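Local atomic coordinates of alpha-L-rhamnosidase (Aspergillus terreus, PDB entry 6GSZ), a protein that probably catalyses the hydrolysis of terminal non-reducing alpha-L-rhamnose residues in alpha-L-rhamnosides, and binds calcium. Residues Q334-W339 with V417-V422; W339-V344 with E388-F393; T351-H356 with T376-L381. All blocks are in the same frame, centred on the assembly; numbering follows the deposited sequence.

Contact 1: residues Q334-W339 with V417-V422; sequences QNLVGW and VTAIVV
With its CG held between the backbone N and the carbonyl carbon (chi1 53°), the indole of Trp339 swings over Val422, whose CG2 lies anti to its own carbonyl carbon and rises to meet it. The two side chains run at about a right angle, and Val422 CG2 sits 3.6 Å from the centroid of the six-membered ring of Trp339, only 7° off the ring normal: a CH-pi contact over the face. Towards the pyrrole side, Trp339 CD1 packs against Ile420 CB at 3.9 Å. Backbone bonds fix this placement. Trp339 pairs with Ile420 in both directions, and Ile420 N reaches Trp339 O at 2.8 Å; one step on, Val422 N donates to Val337 O at 2.9 Å. Gly338 marks the corner between them, its CA 3.3 Å from Ile420 O. Before this corner, strand 335-337 runs at 64° to 417-422 and pairs instead with 396-398, though Leu336 keeps touch through CD2, 3.8 Å from Ala419 CB. After it, Trp339 begins the strand beside 417-422, which continues between strands 309-315 and 339-344, with Trp448 of helix 437-453 packed on Leu336 and Val421.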
loop_
_atom_site.group_PDB
_atom_site.type_symbol
_atom_site.label_atom_id
_atom_site.label_comp_id
_atom_site.label_asym_id
_atom_site.label_seq_id
_atom_site.Cartn_x
_atom_site.Cartn_y
_atom_site.Cartn_z
ATOM N N GLN A 334 14.019 -7.823 -12.989
ATOM C CA GLN A 334 12.760 -7.548 -12.302
ATOM C C GLN A 334 12.500 -6.060 -12.474
ATOM O O GLN A 334 13.426 -5.280 -12.282
ATOM C CB GLN A 334 12.860 -7.911 -10.823
ATOM C CG GLN A 334 11.642 -7.482 -10.010
ATOM C CD GLN A 334 10.355 -8.188 -10.389
ATOM O OE1 GLN A 334 10.316 -9.435 -10.474
ATOM N NE2 GLN A 334 9.293 -7.391 -10.609
ATOM N N ASN A 335 11.256 -5.710 -12.799
ATOM C CA ASN A 335 10.805 -4.334 -12.801
ATOM C C ASN A 335 10.482 -3.980 -11.347
ATOM O O ASN A 335 9.487 -4.471 -10.790
ATOM C CB ASN A 335 9.593 -4.175 -13.717
ATOM C CG ASN A 335 9.164 -2.743 -13.937
ATOM O OD1 ASN A 335 9.976 -1.822 -13.768
ATOM N ND2 ASN A 335 7.937 -2.531 -14.384
ATOM N N LEU A 336 11.355 -3.193 -10.731
ATOM C CA LEU A 336 11.322 -2.892 -9.328
ATOM C C LEU A 336 11.196 -1.394 -9.107
ATOM O O LEU A 336 11.289 -0.590 -10.033
ATOM C CB LEU A 336 12.526 -3.501 -8.607
ATOM C CG LEU A 336 13.909 -3.171 -9.158
ATOM C CD1 LEU A 336 14.369 -1.878 -8.594
ATOM C CD2 LEU A 336 14.905 -4.264 -8.801
ATOM N N VAL A 337 10.987 -1.043 -7.849
ATOM C CA VAL A 337 10.779 0.342 -7.430
ATOM C C VAL A 337 11.728 0.653 -6.286
ATOM O O VAL A 337 11.780 -0.067 -5.304
ATOM C CB VAL A 337 9.313 0.615 -7.040
ATOM C CG1 VAL A 337 9.143 2.035 -6.547
ATOM C CG2 VAL A 337 8.419 0.380 -8.240
ATOM N N GLY A 338 12.523 1.719 -6.482
ATOM C CA GLY A 338 13.519 2.179 -5.542
ATOM C C GLY A 338 14.614 2.924 -6.292
ATOM O O GLY A 338 14.328 3.873 -6.965
ATOM N N TRP A 339 15.854 2.462 -6.148
ATOM C CA TRP A 339 16.983 3.212 -6.698
ATOM C C TRP A 339 18.220 2.316 -6.689
ATOM O O TRP A 339 18.166 1.175 -6.242
ATOM C CB TRP A 339 17.216 4.499 -5.928
ATOM C CG TRP A 339 17.358 4.374 -4.452
ATOM C CD1 TRP A 339 18.373 3.831 -3.730
ATOM C CD2 TRP A 339 16.384 4.816 -3.493
ATOM N NE1 TRP A 339 18.135 3.924 -2.393
ATOM C CE2 TRP A 339 16.916 4.526 -2.218
ATOM C CE3 TRP A 339 15.132 5.426 -3.588
ATOM C CZ2 TRP A 339 16.278 4.911 -1.057
ATOM C CZ3 TRP A 339 14.492 5.791 -2.426
ATOM C CH2 TRP A 339 15.069 5.546 -1.193
ATOM N N VAL A 417 27.436 -2.251 -8.242
ATOM C CA VAL A 417 26.076 -1.718 -8.399
ATOM C C VAL A 417 25.078 -2.791 -7.962
ATOM O O VAL A 417 25.214 -3.954 -8.293
ATOM C CB VAL A 417 25.778 -1.176 -9.820
ATOM C CG1 VAL A 417 25.805 -2.261 -10.881
ATOM C CG2 VAL A 417 24.460 -0.402 -9.894
ATOM N N THR A 418 24.050 -2.327 -7.238
ATOM C CA THR A 418 22.925 -3.164 -6.875
ATOM C C THR A 418 21.669 -2.281 -6.842
ATOM O O THR A 418 21.756 -1.063 -6.761
ATOM C CB THR A 418 23.223 -3.862 -5.546
ATOM O OG1 THR A 418 22.436 -5.056 -5.505
ATOM C CG2 THR A 418 22.965 -2.976 -4.346
ATOM N N ALA A 419 20.496 -2.914 -6.917
ATOM C CA ALA A 419 19.231 -2.203 -6.809
ATOM C C ALA A 419 18.730 -2.331 -5.372
ATOM O O ALA A 419 18.866 -3.379 -4.743
ATOM C CB ALA A 419 18.198 -2.682 -7.787
ATOM N N ILE A 420 18.097 -1.254 -4.917
ATOM C CA ILE A 420 17.492 -1.191 -3.613
ATOM C C ILE A 420 15.993 -1.079 -3.841
ATOM O O ILE A 420 15.533 -0.178 -4.485
ATOM C CB ILE A 420 18.015 0.009 -2.815
ATOM C CG1 ILE A 420 19.552 0.075 -2.793
ATOM C CG2 ILE A 420 17.419 0.044 -1.411
ATOM C CD1 ILE A 420 20.246 -1.102 -2.158
ATOM N N VAL A 421 15.261 -2.040 -3.265
ATOM C CA VAL A 421 13.812 -2.149 -3.346
ATOM C C VAL A 421 13.208 -1.374 -2.174
ATOM O O VAL A 421 13.547 -1.669 -1.039
ATOM C CB VAL A 421 13.339 -3.607 -3.346
ATOM C CG1 VAL A 421 11.804 -3.643 -3.459
ATOM C CG2 VAL A 421 14.021 -4.401 -4.473
ATOM N N VAL A 422 12.377 -0.355 -2.500
ATOM C CA VAL A 422 11.901 0.609 -1.513
ATOM C C VAL A 422 10.366 0.628 -1.583
ATOM O O VAL A 422 9.811 0.802 -2.649
ATOM C CB VAL A 422 12.509 1.992 -1.810
ATOM C CG1 VAL A 422 11.976 3.052 -0.854
ATOM C CG2 VAL A 422 14.030 1.993 -1.806
#

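Contact 2: residues W339-V344 with E388-F393; sequences WLRIRV and EWEPSF. With CA (calcium ion), chain B.
Trp339 and Arg343 meet Glu390 and Glu388 at the edge of an antiparallel sheet in the concanavalin-like domain, where 387-389 is the outermost strand beside 339-344. Backbone bonds are confined to one hydrogen-bonded pair: Ile342 N donates to Trp389 O at 3.0 Å, and Trp389 N returns a bond to Ile342 O. Charged groups meet on the face of Arg343 and Glu388. In the conformers modelled here, Glu388 OE2 lies over the guanidinium face, 2.8 Å from Arg343 NE, with the two flat groups nearly parallel (5° apart); both side chains have alternates, so this salt bridge may not be the sole arrangement. Farther along the same side, Glu390 makes the second polar contact. Its CG, anti to the carbonyl carbon (chi1 -67°), and the extended chain beyond carry the carboxylate across to the indole. OE1 accepts the N-H of Trp339 NE1 at 2.9 Å, in the ring plane but from above the carboxylate plane. Arg311 holds OE2 in a salt bridge, and the aliphatic part of Arg341 only packs beside that oxygen. Among apolar contacts, Pro391 CG rests 3.5 Å from Trp339 CB, and Ile342 CD1 reaches Trp389 CE3 at 3.8 Å. Leu340 O is buried without a polar partner. The strand ends at Trp389, and the loop that follows carries a calcium site completed by Glu158: Ser392 OG binds the calcium ion at 2.4 Å, and a calcium-bound water donates to Glu390 O.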
loop_
_atom_site.group_PDB
_atom_site.type_symbol
_atom_site.label_atom_id
_atom_site.label_comp_id
_atom_site.label_asym_id
_atom_site.label_seq_id
_atom_site.Cartn_x
_atom_site.Cartn_y
_atom_site.Cartn_z
ATOM N N TRP A 339 15.854 2.462 -6.148
ATOM C CA TRP A 339 16.983 3.212 -6.698
ATOM C C TRP A 339 18.220 2.316 -6.689
ATOM O O TRP A 339 18.166 1.175 -6.242
ATOM C CB TRP A 339 17.216 4.499 -5.928
ATOM C CG TRP A 339 17.358 4.374 -4.452
ATOM C CD1 TRP A 339 18.373 3.831 -3.730
ATOM C CD2 TRP A 339 16.384 4.816 -3.493
ATOM N NE1 TRP A 339 18.135 3.924 -2.393
ATOM C CE2 TRP A 339 16.916 4.526 -2.218
ATOM C CE3 TRP A 339 15.132 5.426 -3.588
ATOM C CZ2 TRP A 339 16.278 4.911 -1.057
ATOM C CZ3 TRP A 339 14.492 5.791 -2.426
ATOM C CH2 TRP A 339 15.069 5.546 -1.193
ATOM N N LEU A 340 19.335 2.859 -7.173
ATOM C CA LEU A 340 20.613 2.133 -7.154
ATOM C C LEU A 340 21.461 2.492 -5.931
ATOM O O LEU A 340 21.339 3.564 -5.380
ATOM C CB LEU A 340 21.435 2.500 -8.394
ATOM C CG LEU A 340 20.796 2.147 -9.726
ATOM C CD1 LEU A 340 21.678 2.626 -10.863
ATOM C CD2 LEU A 340 20.521 0.638 -9.811
ATOM N N ARG A 341 22.308 1.551 -5.550
ATOM C CA ARG A 341 23.442 1.782 -4.649
ATOM C C ARG A 341 24.706 1.451 -5.434
ATOM O O ARG A 341 24.797 0.381 -6.049
ATOM C CB ARG A 341 23.379 0.876 -3.407
ATOM C CG ARG A 341 24.572 1.060 -2.459
ATOM C CD ARG A 341 24.608 0.089 -1.301
ATOM N NE ARG A 341 25.016 -1.237 -1.737
ATOM C CZ ARG A 341 24.816 -2.378 -1.056
ATOM N NH1 ARG A 341 25.261 -3.529 -1.541
ATOM N NH2 ARG A 341 24.172 -2.358 0.102
ATOM N N ILE A 342 25.656 2.392 -5.450
ATOM C CA ILE A 342 26.892 2.221 -6.214
ATOM C C ILE A 342 28.061 2.266 -5.235
ATOM O O ILE A 342 27.961 2.903 -4.175
ATOM C CB ILE A 342 27.047 3.277 -7.335
ATOM C CG1 ILE A 342 27.261 4.701 -6.806
ATOM C CG2 ILE A 342 25.884 3.156 -8.310
ATOM C CD1 ILE A 342 27.382 5.770 -7.873
ATOM N N ARG A 343 29.124 1.532 -5.601
ATOM C CA ARG A 343 30.379 1.562 -4.915
ATOM C C ARG A 343 31.457 1.675 -5.987
ATOM O O ARG A 343 31.649 0.736 -6.763
ATOM C CB ARG A 343 30.540 0.297 -4.068
ATOM C CG ARG A 343 29.544 0.214 -2.920
ATOM C CD ARG A 343 29.357 -1.134 -2.259
ATOM N NE ARG A 343 28.504 -1.057 -1.070
ATOM C CZ ARG A 343 28.289 -2.080 -0.242
ATOM N NH1 ARG A 343 28.700 -3.291 -0.581
ATOM N NH2 ARG A 343 27.688 -1.890 0.921
ATOM N N VAL A 344 32.104 2.840 -6.063
ATOM C CA VAL A 344 32.827 3.163 -7.264
ATOM C C VAL A 344 33.957 4.140 -6.933
ATOM O O VAL A 344 33.802 5.005 -6.093
ATOM C CB VAL A 344 31.868 3.760 -8.311
ATOM C CG1 VAL A 344 31.191 5.038 -7.805
ATOM C CG2 VAL A 344 32.555 3.996 -9.649
ATOM N N GLU A 388 30.576 5.378 -1.922
ATOM C CA GLU A 388 29.302 4.709 -1.922
ATOM C C GLU A 388 28.194 5.761 -1.961
ATOM O O GLU A 388 28.265 6.775 -1.250
ATOM C CB GLU A 388 29.161 3.825 -0.700
ATOM C CG GLU A 388 30.142 2.686 -0.699
ATOM C CD GLU A 388 29.920 1.680 0.405
ATOM O OE1 GLU A 388 29.308 2.047 1.422
ATOM O OE2 GLU A 388 30.344 0.535 0.230
ATOM N N TRP A 389 27.177 5.507 -2.789
ATOM C CA TRP A 389 26.089 6.477 -2.956
ATOM C C TRP A 389 24.786 5.749 -3.227
ATOM O O TRP A 389 24.729 4.778 -3.976
ATOM C CB TRP A 389 26.434 7.470 -4.066
ATOM C CG TRP A 389 25.334 8.404 -4.484
ATOM C CD1 TRP A 389 25.025 9.608 -3.923
ATOM C CD2 TRP A 389 24.386 8.207 -5.542
ATOM N NE1 TRP A 389 23.976 10.193 -4.582
ATOM C CE2 TRP A 389 23.549 9.341 -5.567
ATOM C CE3 TRP A 389 24.123 7.155 -6.431
ATOM C CZ2 TRP A 389 22.524 9.472 -6.497
ATOM C CZ3 TRP A 389 23.103 7.286 -7.347
ATOM C CH2 TRP A 389 22.316 8.432 -7.374
ATOM N N GLU A 390 23.744 6.369 -2.675
ATOM C CA GLU A 390 22.360 6.148 -3.043
ATOM C C GLU A 390 21.712 7.526 -3.070
ATOM O O GLU A 390 22.095 8.394 -2.261
ATOM C CB GLU A 390 21.578 5.298 -2.026
ATOM C CG GLU A 390 22.025 3.863 -1.938
ATOM C CD GLU A 390 21.339 3.014 -0.865
ATOM O OE1 GLU A 390 20.161 3.291 -0.473
ATOM O OE2 GLU A 390 21.993 2.047 -0.449
ATOM N N PRO A 391 20.720 7.764 -3.947
ATOM C CA PRO A 391 20.002 9.035 -3.903
ATOM C C PRO A 391 19.195 9.141 -2.614
ATOM O O PRO A 391 18.873 8.109 -1.975
ATOM C CB PRO A 391 19.120 9.016 -5.148
ATOM C CG PRO A 391 18.904 7.518 -5.393
ATOM C CD PRO A 391 20.179 6.824 -4.944
ATOM N N SER A 392 18.781 10.362 -2.297
ATOM C CA SER A 392 18.109 10.661 -1.035
ATOM C C SER A 392 16.630 10.983 -1.175
ATOM O O SER A 392 15.824 10.533 -0.333
ATOM C CB SER A 392 18.794 11.834 -0.347
ATOM O OG SER A 392 20.088 11.479 0.104
ATOM N N PHE A 393 16.230 11.709 -2.208
ATOM C CA PHE A 393 14.842 12.240 -2.251
ATOM C C PHE A 393 14.165 11.987 -3.599
ATOM O O PHE A 393 13.256 12.751 -4.013
ATOM C CB PHE A 393 14.822 13.726 -1.904
ATOM C CG PHE A 393 15.516 14.039 -0.599
ATOM C CD1 PHE A 393 15.056 13.518 0.600
ATOM C CD2 PHE A 393 16.676 14.827 -0.573
ATOM C CE1 PHE A 393 15.704 13.805 1.795
ATOM C CE2 PHE A 393 17.333 15.090 0.623
ATOM C CZ PHE A 393 16.836 14.596 1.808
HETATM CA CA CA B . 20.418 9.611 1.630
HETATM O O HOH W 1 21.634 8.043 0.608
HETATM O O HOH W 2 22.175 10.467 2.098
#

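Contact 3: residues T351-H356 with T376-L381; sequences TIRFVH and TDHFTL
Thr351 and Thr380 join hydroxyls at one end of a regular antiparallel pairing, OG1 to OG1 at 2.8 Å. Backbone hydrogen bonds carry the rest: Ile352 with Phe379 and Phe354 with Asp377 are hydrogen-bonded pairs, each bonded both ways, as in Phe354 N to Asp377 O at 2.8 Å. A water joins His356, past the last pair, to Asp377. It lies 2.9 Å from His356 NE2 and donates to Asp377 OD2 at 2.8 Å, an oxygen that also accepts from His396; Ala375 O takes the bond from His356 ND1, fixing the ring's rotation. On the face of Thr351, Arg353 and His378, Arg353 CG, anti to its backbone N (chi1 -174°), packs on Thr376 CG2 and makes a CH-pi contact over the His378 ring, 4.0 Å from the centroid; Thr351 CG2 meets that ring at its edge. The guanidinium goes on to a salt bridge with Asp404. Apolar packing occupies the opposite face, where Ile352 CG1 approaches Leu381 CD1 at 4.0 Å and Phe354 turns an edge to Phe379 CB. One face polar and partly exposed, the other buried against strand 339-344: this is the two-layer arrangement of a beta sandwich, consistent with the concanavalin-like domain.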
loop_
_atom_site.group_PDB
_atom_site.type_symbol
_atom_site.label_atom_id
_atom_site.label_comp_id
_atom_site.label_asym_id
_atom_site.label_seq_id
_atom_site.Cartn_x
_atom_site.Cartn_y
_atom_site.Cartn_z
ATOM N N THR A 351 31.402 12.670 -14.256
ATOM C CA THR A 351 30.017 12.430 -13.929
ATOM C C THR A 351 29.521 11.128 -14.573
ATOM O O THR A 351 29.647 10.916 -15.789
ATOM C CB THR A 351 29.145 13.617 -14.372
ATOM O OG1 THR A 351 29.677 14.815 -13.809
ATOM C CG2 THR A 351 27.678 13.469 -13.995
ATOM N N ILE A 352 28.894 10.289 -13.740
ATOM C CA ILE A 352 28.171 9.117 -14.174
ATOM C C ILE A 352 26.675 9.453 -14.250
ATOM O O ILE A 352 26.133 10.038 -13.314
ATOM C CB ILE A 352 28.378 7.950 -13.188
ATOM C CG1 ILE A 352 29.807 7.850 -12.655
ATOM C CG2 ILE A 352 27.896 6.654 -13.809
ATOM C CD1 ILE A 352 30.014 6.735 -11.643
ATOM N N ARG A 353 26.030 9.012 -15.336
ATOM C CA ARG A 353 24.602 9.204 -15.529
ATOM C C ARG A 353 23.910 7.838 -15.560
ATOM O O ARG A 353 24.429 6.881 -16.187
ATOM C CB ARG A 353 24.328 9.951 -16.836
ATOM C CG ARG A 353 22.868 10.324 -17.045
ATOM C CD ARG A 353 22.584 11.014 -18.361
ATOM N NE ARG A 353 22.790 10.104 -19.473
ATOM C CZ ARG A 353 22.764 10.459 -20.749
ATOM N NH1 ARG A 353 22.496 11.712 -21.083
ATOM N NH2 ARG A 353 22.971 9.546 -21.686
ATOM N N PHE A 354 22.749 7.788 -14.877
ATOM C CA PHE A 354 21.930 6.575 -14.770
ATOM C C PHE A 354 20.518 6.887 -15.243
ATOM O O PHE A 354 19.845 7.703 -14.617
ATOM C CB PHE A 354 21.896 6.099 -13.321
ATOM C CG PHE A 354 23.234 5.843 -12.681
ATOM C CD1 PHE A 354 23.867 4.635 -12.811
ATOM C CD2 PHE A 354 23.897 6.842 -11.976
ATOM C CE1 PHE A 354 25.097 4.401 -12.221
ATOM C CE2 PHE A 354 25.106 6.592 -11.358
ATOM C CZ PHE A 354 25.719 5.387 -11.502
ATOM N N VAL A 355 20.121 6.298 -16.385
ATOM C CA VAL A 355 18.800 6.528 -16.945
ATOM C C VAL A 355 17.974 5.251 -16.743
ATOM O O VAL A 355 18.331 4.195 -17.304
ATOM C CB VAL A 355 18.875 6.920 -18.439
ATOM C CG1 VAL A 355 17.502 7.086 -19.059
ATOM C CG2 VAL A 355 19.679 8.204 -18.647
ATOM N N HIS A 356 16.904 5.369 -15.941
ATOM C CA HIS A 356 16.156 4.175 -15.491
ATOM C C HIS A 356 14.882 3.980 -16.319
ATOM O O HIS A 356 14.105 4.912 -16.465
ATOM C CB HIS A 356 15.782 4.356 -14.006
ATOM C CG HIS A 356 16.922 4.639 -13.071
ATOM N ND1 HIS A 356 17.547 5.872 -13.030
ATOM C CD2 HIS A 356 17.541 3.873 -12.136
ATOM C CE1 HIS A 356 18.471 5.848 -12.082
ATOM N NE2 HIS A 356 18.526 4.639 -11.538
ATOM N N THR A 376 16.449 10.139 -14.055
ATOM C CA THR A 376 17.873 10.173 -14.367
ATOM C C THR A 376 18.644 10.745 -13.182
ATOM O O THR A 376 18.340 11.855 -12.737
ATOM C CB THR A 376 18.115 10.976 -15.639
ATOM O OG1 THR A 376 17.470 10.336 -16.742
ATOM C CG2 THR A 376 19.584 11.151 -15.969
ATOM N N ASP A 377 19.618 9.964 -12.711
ATOM C CA ASP A 377 20.493 10.407 -11.648
ATOM C C ASP A 377 21.887 10.674 -12.215
ATOM O O ASP A 377 22.333 9.976 -13.125
ATOM C CB ASP A 377 20.548 9.390 -10.523
ATOM C CG ASP A 377 19.192 9.101 -9.904
ATOM O OD1 ASP A 377 18.304 10.028 -9.897
ATOM O OD2 ASP A 377 19.032 7.954 -9.440
ATOM N N HIS A 378 22.550 11.689 -11.662
ATOM C CA HIS A 378 23.921 12.030 -12.015
ATOM C C HIS A 378 24.762 12.004 -10.751
ATOM O O HIS A 378 24.377 12.660 -9.770
ATOM C CB HIS A 378 24.022 13.419 -12.635
ATOM C CG HIS A 378 23.419 13.558 -13.994
ATOM N ND1 HIS A 378 22.083 13.783 -14.191
ATOM C CD2 HIS A 378 23.986 13.541 -15.219
ATOM C CE1 HIS A 378 21.845 13.924 -15.486
ATOM N NE2 HIS A 378 23.001 13.776 -16.148
ATOM N N PHE A 379 25.913 11.328 -10.810
ATOM C CA PHE A 379 26.809 11.287 -9.683
ATOM C C PHE A 379 28.183 11.752 -10.154
ATOM O O PHE A 379 28.780 11.105 -11.012
ATOM C CB PHE A 379 26.901 9.875 -9.096
ATOM C CG PHE A 379 27.849 9.725 -7.944
ATOM C CD1 PHE A 379 27.462 10.038 -6.650
ATOM C CD2 PHE A 379 29.159 9.342 -8.172
ATOM C CE1 PHE A 379 28.346 9.950 -5.595
ATOM C CE2 PHE A 379 30.039 9.226 -7.120
ATOM C CZ PHE A 379 29.641 9.546 -5.834
ATOM N N THR A 380 28.651 12.854 -9.574
ATOM C CA THR A 380 29.994 13.351 -9.915
ATOM C C THR A 380 30.982 12.847 -8.856
ATOM O O THR A 380 30.822 13.095 -7.624
ATOM C CB THR A 380 30.054 14.857 -10.076
ATOM O OG1 THR A 380 29.146 15.228 -11.110
ATOM C CG2 THR A 380 31.465 15.341 -10.382
ATOM N N LEU A 381 32.004 12.137 -9.350
ATOM C CA LEU A 381 33.036 11.477 -8.542
ATOM C C LEU A 381 34.001 12.519 -7.955
ATOM O O LEU A 381 34.179 13.625 -8.507
ATOM C CB LEU A 381 33.826 10.521 -9.442
ATOM C CG LEU A 381 33.030 9.322 -9.946
ATOM C CD1 LEU A 381 33.454 8.932 -11.355
ATOM C CD2 LEU A 381 33.172 8.162 -8.988
HETATM O O HOH W 3 19.260 5.194 -8.820
#

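How the contacts relate
All three contacts belong to the concanavalin-like domain. Contacts 1 and 2, with centres 11 Å apart, meet in one sheet through Trp339 and strand 417-424, whereas 335-337 belongs to a separate pair; Thr418 O accepts a probable hydrogen bond from Arg341 N at 2.9 Å. Contact 3 lies in the sheet packed against this one, its centre about 10 Å from that of contact 2. Trp389 CG packs 3.4 Å from Phe379 CD1, and Leu340 CD1 lies 3.6 Å from Phe354 CD1. Contacts 1 and 3 do not touch, their nearest atoms about 5 Å apart. Contact 2 alone holds a calcium ligand, Ser392; the glucose-binding pocket, with Asp460 and Trp527, is formed by other residues.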